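Local coordinates for citrate lyase subunit beta-like protein (Mycobacterium tuberculosis H37Rv, PDB 6CHU) that is a magnesium-dependent lyase of the HpcH/HpaI aldolase family, working in itaconate dissimilation and leucine catabolism, at residues M9-A14 with D114-V119; P16-C21 with R68-I73. All blocks are in the same frame, centred on the assembly; numbering follows the deposited sequence.

Contact 1: residues M9-A14 with D114-V119; sequences MNLRAA and DVIALV
Asp114 OD2 is gripped twice: it takes a short hydrogen bond of 2.6 Å from water 1, and a second from the backbone N-H of His8, the last histidine of the N-terminal tag. The same water reaches across to the start of the chain, where it accepts from Met9 N at 3.3 Å, a weak bond. Met9 N itself stays 4.3 Å from Asp114 OD2, too far for a direct bond, and the angle at the water between its two partners is close to 95°. The water therefore makes a sharply bent bridge between the incoming chain and the carboxylate. Because the His8 bond comes from the tag, part of this grip belongs to the construct.

Further in, the contact turns apolar. Leu11 CD1 and Ile116 CD1 meet tip to tip at 4.2 Å, and both branches arrive fully stretched. On Leu11 the methyl lies anti to CA (chi2 179°), while on Ile116 CG1 leaves beside the backbone N (chi1 -59°) and CD1 then runs straight out. Other barrel strands close in on the pair: Leu11 also rests on Leu184, and Ile116 packs against Met97, Val138 and Leu186.

Leu11 is presented by a turn. Asn10 is the centre of an inverse gamma turn, with a weak Leu11 N to Met9 O bond, and its own OD1 weakly accepts from Ala13 N at 3.2 Å. Arg12 adds a tie outside the pair, giving a hydrogen bond from NH2 to the carbonyl of Gly182.

Asp114 begins its strand, Ile116 points into the interior and Leu11 meets it from outside the strand ends; the segment ahead of the first strand thus covers the N-terminal mouth of the eight-stranded TIM barrel, away from the magnesium.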
ATOM      1  N   MET A   9      -8.407  10.588  27.805  1.00 48.41           N
ATOM      2  CA  MET A   9      -8.469  11.943  27.280  1.00 47.53           C
ATOM      3  C   MET A   9      -9.511  12.005  26.175  1.00 44.99           C
ATOM      4  O   MET A   9      -9.684  11.047  25.417  1.00 41.85           O
ATOM      5  CB  MET A   9      -7.112  12.399  26.729  1.00 42.95           C
ATOM      6  CG  MET A   9      -5.970  12.361  27.731  1.00 39.62           C
ATOM      7  SD  MET A   9      -4.400  12.678  26.897  1.00 40.27           S
ATOM      8  CE  MET A   9      -4.541  14.424  26.526  1.00 41.04           C
ATOM      9  N   ASN A  10     -10.213  13.131  26.088  1.00 41.85           N
ATOM     10  CA  ASN A  10     -11.125  13.362  24.971  1.00 44.54           C
ATOM     11  C   ASN A  10     -10.345  14.052  23.853  1.00 42.72           C
ATOM     12  O   ASN A  10     -10.492  15.243  23.571  1.00 37.31           O
ATOM     13  CB  ASN A  10     -12.332  14.176  25.416  1.00 52.51           C
ATOM     14  CG  ASN A  10     -13.501  14.046  24.457  1.00 59.06           C
ATOM     15  OD1 ASN A  10     -13.317  13.775  23.267  1.00 57.24           O
ATOM     16  ND2 ASN A  10     -14.712  14.233  24.971  1.00 61.12           N
ATOM     17  N   LEU A  11      -9.477  13.261  23.219  1.00 37.88           N
ATOM     18  CA  LEU A  11      -8.586  13.812  22.202  1.00 37.46           C
ATOM     19  C   LEU A  11      -9.351  14.306  20.983  1.00 42.72           C
ATOM     20  O   LEU A  11      -8.957  15.308  20.370  1.00 43.77           O
ATOM     21  CB  LEU A  11      -7.549  12.766  21.797  1.00 39.98           C
ATOM     22  CG  LEU A  11      -6.578  12.319  22.889  1.00 39.65           C
ATOM     23  CD1 LEU A  11      -5.627  11.252  22.359  1.00 42.23           C
ATOM     24  CD2 LEU A  11      -5.809  13.502  23.453  1.00 38.36           C
ATOM     25  N   ARG A  12     -10.442  13.627  20.614  1.00 41.36           N
ATOM     26  CA  ARG A  12     -11.262  14.108  19.505  1.00 46.88           C
ATOM     27  C   ARG A  12     -11.907  15.450  19.815  1.00 47.01           C
ATOM     28  O   ARG A  12     -12.185  16.226  18.894  1.00 48.16           O
ATOM     29  CB  ARG A  12     -12.328  13.073  19.145  1.00 50.55           C
ATOM     30  CG  ARG A  12     -11.767  11.904  18.371  1.00 51.15           C
ATOM     31  CD  ARG A  12     -12.787  10.815  18.128  1.00 50.59           C
ATOM     32  NE  ARG A  12     -12.170   9.705  17.407  1.00 53.10           N
ATOM     33  CZ  ARG A  12     -11.571   8.673  17.996  1.00 53.94           C
ATOM     34  NH1 ARG A  12     -11.511   8.601  19.320  1.00 52.41           N
ATOM     35  NH2 ARG A  12     -11.032   7.711  17.260  1.00 49.04           N
ATOM     36  N   ALA A  13     -12.143  15.753  21.095  1.00 46.95           N
ATOM     37  CA  ALA A  13     -12.712  17.050  21.441  1.00 47.86           C
ATOM     38  C   ALA A  13     -11.716  18.179  21.218  1.00 46.43           C
ATOM     39  O   ALA A  13     -12.122  19.314  20.943  1.00 45.75           O
ATOM     40  CB  ALA A  13     -13.194  17.055  22.892  1.00 45.02           C
ATOM     41  N   ALA A  14     -10.423  17.899  21.340  1.00 45.52           N
ATOM     42  CA  ALA A  14      -9.430  18.929  21.083  1.00 46.33           C
ATOM     43  C   ALA A  14      -9.267  19.136  19.581  1.00 44.28           C
ATOM     44  O   ALA A  14      -9.578  18.263  18.765  1.00 45.27           O
ATOM     45  CB  ALA A  14      -8.089  18.563  21.722  1.00 41.46           C
ATOM     46  N   ASP A 114      -2.726   4.986  28.032  1.00 21.59           N
ATOM     47  CA  ASP A 114      -3.176   5.135  26.651  1.00 21.59           C
ATOM     48  C   ASP A 114      -1.971   5.438  25.773  1.00 19.37           C
ATOM     49  O   ASP A 114      -1.061   6.165  26.184  1.00 21.33           O
ATOM     50  CB  ASP A 114      -4.213   6.257  26.525  1.00 24.40           C
ATOM     51  CG  ASP A 114      -5.593   5.866  27.069  1.00 28.31           C
ATOM     52  OD1 ASP A 114      -5.816   4.684  27.430  1.00 24.61           O
ATOM     53  OD2 ASP A 114      -6.465   6.756  27.131  1.00 29.59           O
ATOM     54  N   VAL A 115      -1.956   4.882  24.558  1.00 19.10           N
ATOM     55  CA  VAL A 115      -0.770   4.931  23.705  1.00 20.45           C
ATOM     56  C   VAL A 115      -1.118   5.487  22.333  1.00 24.45           C
ATOM     57  O   VAL A 115      -2.047   5.003  21.677  1.00 19.99           O
ATOM     58  CB  VAL A 115      -0.121   3.541  23.562  1.00 19.76           C
ATOM     59  CG1 VAL A 115       1.125   3.618  22.662  1.00 20.95           C
ATOM     60  CG2 VAL A 115       0.239   2.988  24.941  1.00 19.56           C
ATOM     61  N   ILE A 116      -0.356   6.484  21.892  1.00 19.58           N
ATOM     62  CA  ILE A 116      -0.322   6.888  20.491  1.00 20.74           C
ATOM     63  C   ILE A 116       0.930   6.267  19.896  1.00 17.74           C
ATOM     64  O   ILE A 116       2.050   6.624  20.273  1.00 19.98           O
ATOM     65  CB  ILE A 116      -0.327   8.416  20.346  1.00 22.99           C
ATOM     66  CG1 ILE A 116      -1.597   8.966  21.000  1.00 24.81           C
ATOM     67  CG2 ILE A 116      -0.250   8.824  18.859  1.00 21.56           C
ATOM     68  CD1 ILE A 116      -1.672  10.467  21.092  1.00 27.00           C
ATOM     69  N   ALA A 117       0.752   5.317  18.983  1.00 16.90           N
ATOM     70  CA  ALA A 117       1.873   4.615  18.373  1.00 15.72           C
ATOM     71  C   ALA A 117       2.368   5.420  17.178  1.00 20.40           C
ATOM     72  O   ALA A 117       1.595   5.724  16.259  1.00 18.64           O
ATOM     73  CB  ALA A 117       1.457   3.209  17.943  1.00 18.16           C
ATOM     74  N   LEU A 118       3.646   5.779  17.207  1.00 19.66           N
ATOM     75  CA  LEU A 118       4.280   6.533  16.128  1.00 16.92           C
ATOM     76  C   LEU A 118       5.067   5.522  15.300  1.00 17.38           C
ATOM     77  O   LEU A 118       6.129   5.044  15.713  1.00 18.77           O
ATOM     78  CB  LEU A 118       5.157   7.648  16.692  1.00 16.80           C
ATOM     79  CG  LEU A 118       6.159   8.321  15.749  1.00 17.65           C
ATOM     80  CD1 LEU A 118       5.464   8.880  14.511  1.00 17.11           C
ATOM     81  CD2 LEU A 118       6.900   9.447  16.504  1.00 19.70           C
ATOM     82  N   VAL A 119       4.517   5.176  14.142  1.00 19.59           N
ATOM     83  CA  VAL A 119       5.143   4.238  13.216  1.00 18.83           C
ATOM     84  C   VAL A 119       6.095   5.012  12.307  1.00 19.56           C
ATOM     85  O   VAL A 119       5.682   5.933  11.594  1.00 19.69           O
ATOM     86  CB  VAL A 119       4.081   3.485  12.398  1.00 17.91           C
ATOM     87  CG1 VAL A 119       4.733   2.674  11.269  1.00 20.34           C
ATOM     88  CG2 VAL A 119       3.266   2.559  13.316  1.00 18.25           C
TER
HETATM   89  O   HOH W   1      -6.073   9.060  26.084  1.00 31.48           O

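Contact 2: residues P16-C21 with R68-I73; sequences PGWLFC and RTVVRI. With ACT (acetate ion), chain F; ACT (acetate ion), chain E.
The Arg72 guanidinium carries Phe20 CE1 over one face, 3.5 Å from its plane and nearer the outside of the group than its centre, while two acetate ions dock at its edge. The phenyl and guanidinium planes are 44° apart, so the ring leans over the group instead of stacking flat; Phe20 CE1 comes within 3.5 Å of Arg72 NE. One face of the Phe20 ring in turn takes the methyl of the chain E acetate, and the chain F acetate methyl approaches Phe20 CE2 obliquely.

In the guanidinium plane, Arg72 NH2 holds OXT of the chain E acetate at 2.7 Å in a nearly straight bond (174°), and NH1 holds OXT of the chain F acetate at 2.9 Å. A bend at chi3 (73°) turns the end of an otherwise extended side chain toward them, and a salt bridge from NE to Asp42 OD1 fixes its rotation. Deeper in the barrel, Trp18 CZ3 meets Val70 CG2 at 4.1 Å.

Arg72 is a substrate-binding residue whose side chain lies about 4 Å from the bound magnesium ion. The two acetates, probably from the crystallisation liquor, may mark where it receives carboxylates, consistent with a site for an acidic substrate.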
ATOM      1  N   PRO A  16      -7.258  20.072  15.905  1.00 28.11           N
ATOM      2  CA  PRO A  16      -6.311  19.262  15.129  1.00 27.42           C
ATOM      3  C   PRO A  16      -4.858  19.695  15.234  1.00 27.02           C
ATOM      4  O   PRO A  16      -3.999  19.037  14.637  1.00 25.74           O
ATOM      5  CB  PRO A  16      -6.825  19.461  13.694  1.00 28.95           C
ATOM      6  CG  PRO A  16      -7.335  20.885  13.699  1.00 32.52           C
ATOM      7  CD  PRO A  16      -7.898  21.120  15.088  1.00 31.50           C
ATOM      8  N   GLY A  17      -4.555  20.774  15.952  1.00 26.21           N
ATOM      9  CA  GLY A  17      -3.199  21.285  15.954  1.00 26.34           C
ATOM     10  C   GLY A  17      -2.419  20.830  17.164  1.00 23.05           C
ATOM     11  O   GLY A  17      -2.564  21.390  18.253  1.00 27.20           O
ATOM     12  N   TRP A  18      -1.591  19.811  16.977  1.00 23.43           N
ATOM     13  CA  TRP A  18      -0.745  19.272  18.027  1.00 24.41           C
ATOM     14  C   TRP A  18       0.678  19.776  17.833  1.00 24.82           C
ATOM     15  O   TRP A  18       1.146  19.939  16.702  1.00 26.28           O
ATOM     16  CB  TRP A  18      -0.761  17.744  18.009  1.00 23.89           C
ATOM     17  CG  TRP A  18      -2.066  17.139  18.426  1.00 25.14           C
ATOM     18  CD1 TRP A  18      -3.321  17.648  18.237  1.00 26.37           C
ATOM     19  CD2 TRP A  18      -2.235  15.882  19.087  1.00 22.47           C
ATOM     20  NE1 TRP A  18      -4.265  16.772  18.747  1.00 25.45           N
ATOM     21  CE2 TRP A  18      -3.617  15.691  19.284  1.00 25.39           C
ATOM     22  CE3 TRP A  18      -1.344  14.909  19.544  1.00 23.24           C
ATOM     23  CZ2 TRP A  18      -4.131  14.556  19.920  1.00 23.30           C
ATOM     24  CZ3 TRP A  18      -1.860  13.779  20.182  1.00 24.72           C
ATOM     25  CH2 TRP A  18      -3.237  13.618  20.357  1.00 23.10           C
ATOM     26  N   LEU A  19       1.373  20.010  18.942  1.00 23.96           N
ATOM     27  CA  LEU A  19       2.663  20.696  18.889  1.00 24.75           C
ATOM     28  C   LEU A  19       3.667  19.993  19.789  1.00 23.53           C
ATOM     29  O   LEU A  19       3.447  19.888  21.000  1.00 24.92           O
ATOM     30  CB  LEU A  19       2.506  22.163  19.294  1.00 23.62           C
ATOM     31  CG  LEU A  19       3.788  22.977  19.448  1.00 24.80           C
ATOM     32  CD1 LEU A  19       4.556  23.001  18.136  1.00 25.44           C
ATOM     33  CD2 LEU A  19       3.468  24.387  19.902  1.00 25.39           C
ATOM     34  N   PHE A  20       4.770  19.525  19.198  1.00 24.21           N
ATOM     35  CA  PHE A  20       5.900  19.052  19.989  1.00 22.63           C
ATOM     36  C   PHE A  20       6.532  20.210  20.754  1.00 26.83           C
ATOM     37  O   PHE A  20       6.755  21.293  20.205  1.00 26.14           O
ATOM     38  CB  PHE A  20       6.972  18.418  19.101  1.00 21.83           C
ATOM     39  CG  PHE A  20       6.711  16.991  18.730  1.00 23.07           C
ATOM     40  CD1 PHE A  20       6.852  15.966  19.666  1.00 22.61           C
ATOM     41  CD2 PHE A  20       6.376  16.661  17.424  1.00 20.56           C
ATOM     42  CE1 PHE A  20       6.627  14.641  19.304  1.00 23.74           C
ATOM     43  CE2 PHE A  20       6.142  15.348  17.058  1.00 21.57           C
ATOM     44  CZ  PHE A  20       6.270  14.328  17.999  1.00 24.27           C
ATOM     45  N   CYS A  21       6.847  19.963  22.024  1.00 21.60           N
ATOM     46  CA  CYS A  21       7.657  20.871  22.833  1.00 24.22           C
ATOM     47  C   CYS A  21       8.695  20.020  23.551  1.00 29.05           C
ATOM     48  O   CYS A  21       8.319  19.138  24.350  1.00 29.53           O
ATOM     49  CB  CYS A  21       6.793  21.652  23.827  1.00 28.92           C
ATOM     50  SG  CYS A  21       7.683  22.826  24.867  1.00 32.88           S
ATOM     51  N   ARG A  68      -5.009  17.807  27.835  1.00 30.65           N
ATOM     52  CA  ARG A  68      -4.573  18.359  26.558  1.00 29.23           C
ATOM     53  C   ARG A  68      -3.076  18.187  26.342  1.00 30.05           C
ATOM     54  O   ARG A  68      -2.487  18.920  25.538  1.00 28.71           O
ATOM     55  CB  ARG A  68      -4.948  19.845  26.470  1.00 35.60           C
ATOM     56  CG  ARG A  68      -6.439  20.101  26.416  1.00 44.69           C
ATOM     57  CD  ARG A  68      -7.047  19.491  25.159  1.00 55.41           C
ATOM     58  NE  ARG A  68      -8.432  19.910  24.956  1.00 66.15           N
ATOM     59  CZ  ARG A  68      -9.493  19.172  25.270  1.00 75.41           C
ATOM     60  NH1 ARG A  68      -9.332  17.967  25.801  1.00 75.00           N
ATOM     61  NH2 ARG A  68     -10.716  19.638  25.050  1.00 79.05           N
ATOM     62  N   THR A  69      -2.451  17.243  27.046  1.00 26.09           N
ATOM     63  CA  THR A  69      -1.015  17.033  26.955  1.00 22.97           C
ATOM     64  C   THR A  69      -0.718  15.543  26.903  1.00 25.66           C
ATOM     65  O   THR A  69      -1.272  14.763  27.681  1.00 27.31           O
ATOM     66  CB  THR A  69      -0.279  17.669  28.142  1.00 29.18           C
ATOM     67  OG1 THR A  69      -0.747  19.011  28.316  1.00 29.94           O
ATOM     68  CG2 THR A  69       1.226  17.712  27.875  1.00 27.84           C
ATOM     69  N   VAL A  70       0.181  15.176  25.983  0.50 22.79           N
ATOM     70  CA  VAL A  70       0.678  13.824  25.736  0.50 23.35           C
ATOM     71  C   VAL A  70       2.196  13.848  25.895  0.50 25.27           C
ATOM     72  O   VAL A  70       2.838  14.863  25.614  0.50 25.57           O
ATOM     73  CB  VAL A  70       0.265  13.339  24.320  0.50 22.02           C
ATOM     74  CG1 VAL A  70       0.942  12.018  23.942  0.50 20.57           C
ATOM     75  CG2 VAL A  70      -1.249  13.214  24.225  0.50 25.11           C
ATOM     76  N   VAL A  71       2.779  12.742  26.360  1.00 22.50           N
ATOM     77  CA  VAL A  71       4.224  12.674  26.581  1.00 23.31           C
ATOM     78  C   VAL A  71       4.817  11.667  25.606  1.00 22.37           C
ATOM     79  O   VAL A  71       4.435  10.490  25.620  1.00 22.74           O
ATOM     80  CB  VAL A  71       4.562  12.301  28.036  1.00 23.21           C
ATOM     81  CG1 VAL A  71       6.074  12.247  28.245  1.00 23.05           C
ATOM     82  CG2 VAL A  71       3.928  13.309  29.015  1.00 23.18           C
ATOM     83  N   ARG A  72       5.743  12.120  24.753  1.00 22.22           N
ATOM     84  CA  ARG A  72       6.476  11.181  23.909  1.00 18.22           C
ATOM     85  C   ARG A  72       7.640  10.603  24.698  1.00 21.05           C
ATOM     86  O   ARG A  72       8.546  11.335  25.122  1.00 22.40           O
ATOM     87  CB  ARG A  72       6.977  11.813  22.609  1.00 21.32           C
ATOM     88  CG  ARG A  72       7.685  10.738  21.742  1.00 21.77           C
ATOM     89  CD  ARG A  72       7.871  11.121  20.274  1.00 19.80           C
ATOM     90  NE  ARG A  72       8.912  12.129  20.074  1.00 18.74           N
ATOM     91  CZ  ARG A  72       9.420  12.428  18.876  1.00 18.52           C
ATOM     92  NH1 ARG A  72       8.977  11.781  17.804  1.00 19.82           N
ATOM     93  NH2 ARG A  72      10.362  13.362  18.746  1.00 22.46           N
ATOM     94  N   ILE A  73       7.591   9.290  24.928  1.00 22.14           N
ATOM     95  CA  ILE A  73       8.644   8.580  25.639  1.00 20.08           C
ATOM     96  C   ILE A  73       9.641   8.045  24.621  1.00 20.83           C
ATOM     97  O   ILE A  73       9.517   8.305  23.423  1.00 22.23           O
ATOM     98  CB  ILE A  73       8.064   7.451  26.514  1.00 19.18           C
ATOM     99  CG1 ILE A  73       7.361   6.399  25.649  1.00 22.05           C
ATOM    100  CG2 ILE A  73       7.100   8.034  27.556  1.00 20.35           C
ATOM    101  CD1 ILE A  73       6.673   5.257  26.461  1.00 18.64           C
TER
HETATM  102  C   ACT F 305       8.628  12.032  14.202  1.00 23.12           C
HETATM  103  O   ACT F 305       8.377  11.758  12.994  1.00 23.75           O
HETATM  104  OXT ACT F 305       9.450  11.464  14.985  1.00 21.90           O
HETATM  105  CH3 ACT F 305       7.850  13.236  14.802  1.00 23.92           C
HETATM  106  C   ACT E 304      11.025  15.250  15.942  1.00 35.66           C
HETATM  107  O   ACT E 304      11.220  15.758  14.805  1.00 44.37           O
HETATM  108  OXT ACT E 304      11.269  14.082  16.319  1.00 24.47           O
HETATM  109  CH3 ACT E 304      10.394  16.214  17.013  1.00 36.52           C

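How the contacts relate
Starting at the N terminus, the chain passes through 9-14 and, after a short link, enters strand 17-22. Contact 2 closes the inner loop, bringing 16-21 to 68-73 across a span that includes strand 38-42; contact 1 closes the larger loop from 9-14 to 114-119, with contact 2 nested inside it. Contact 2 thus links the first and third strands of the barrel, and contact 1 links the segment before the first strand to the fifth. The two contacts also touch: Ile116 CD1 packs 3.4 Å from Trp18 CZ3 in the interior, and Leu118 CD2 lies 3.4 Å from Arg72 NH1. Near the N-terminal mouth, Met9 CE reaches Thr69 O.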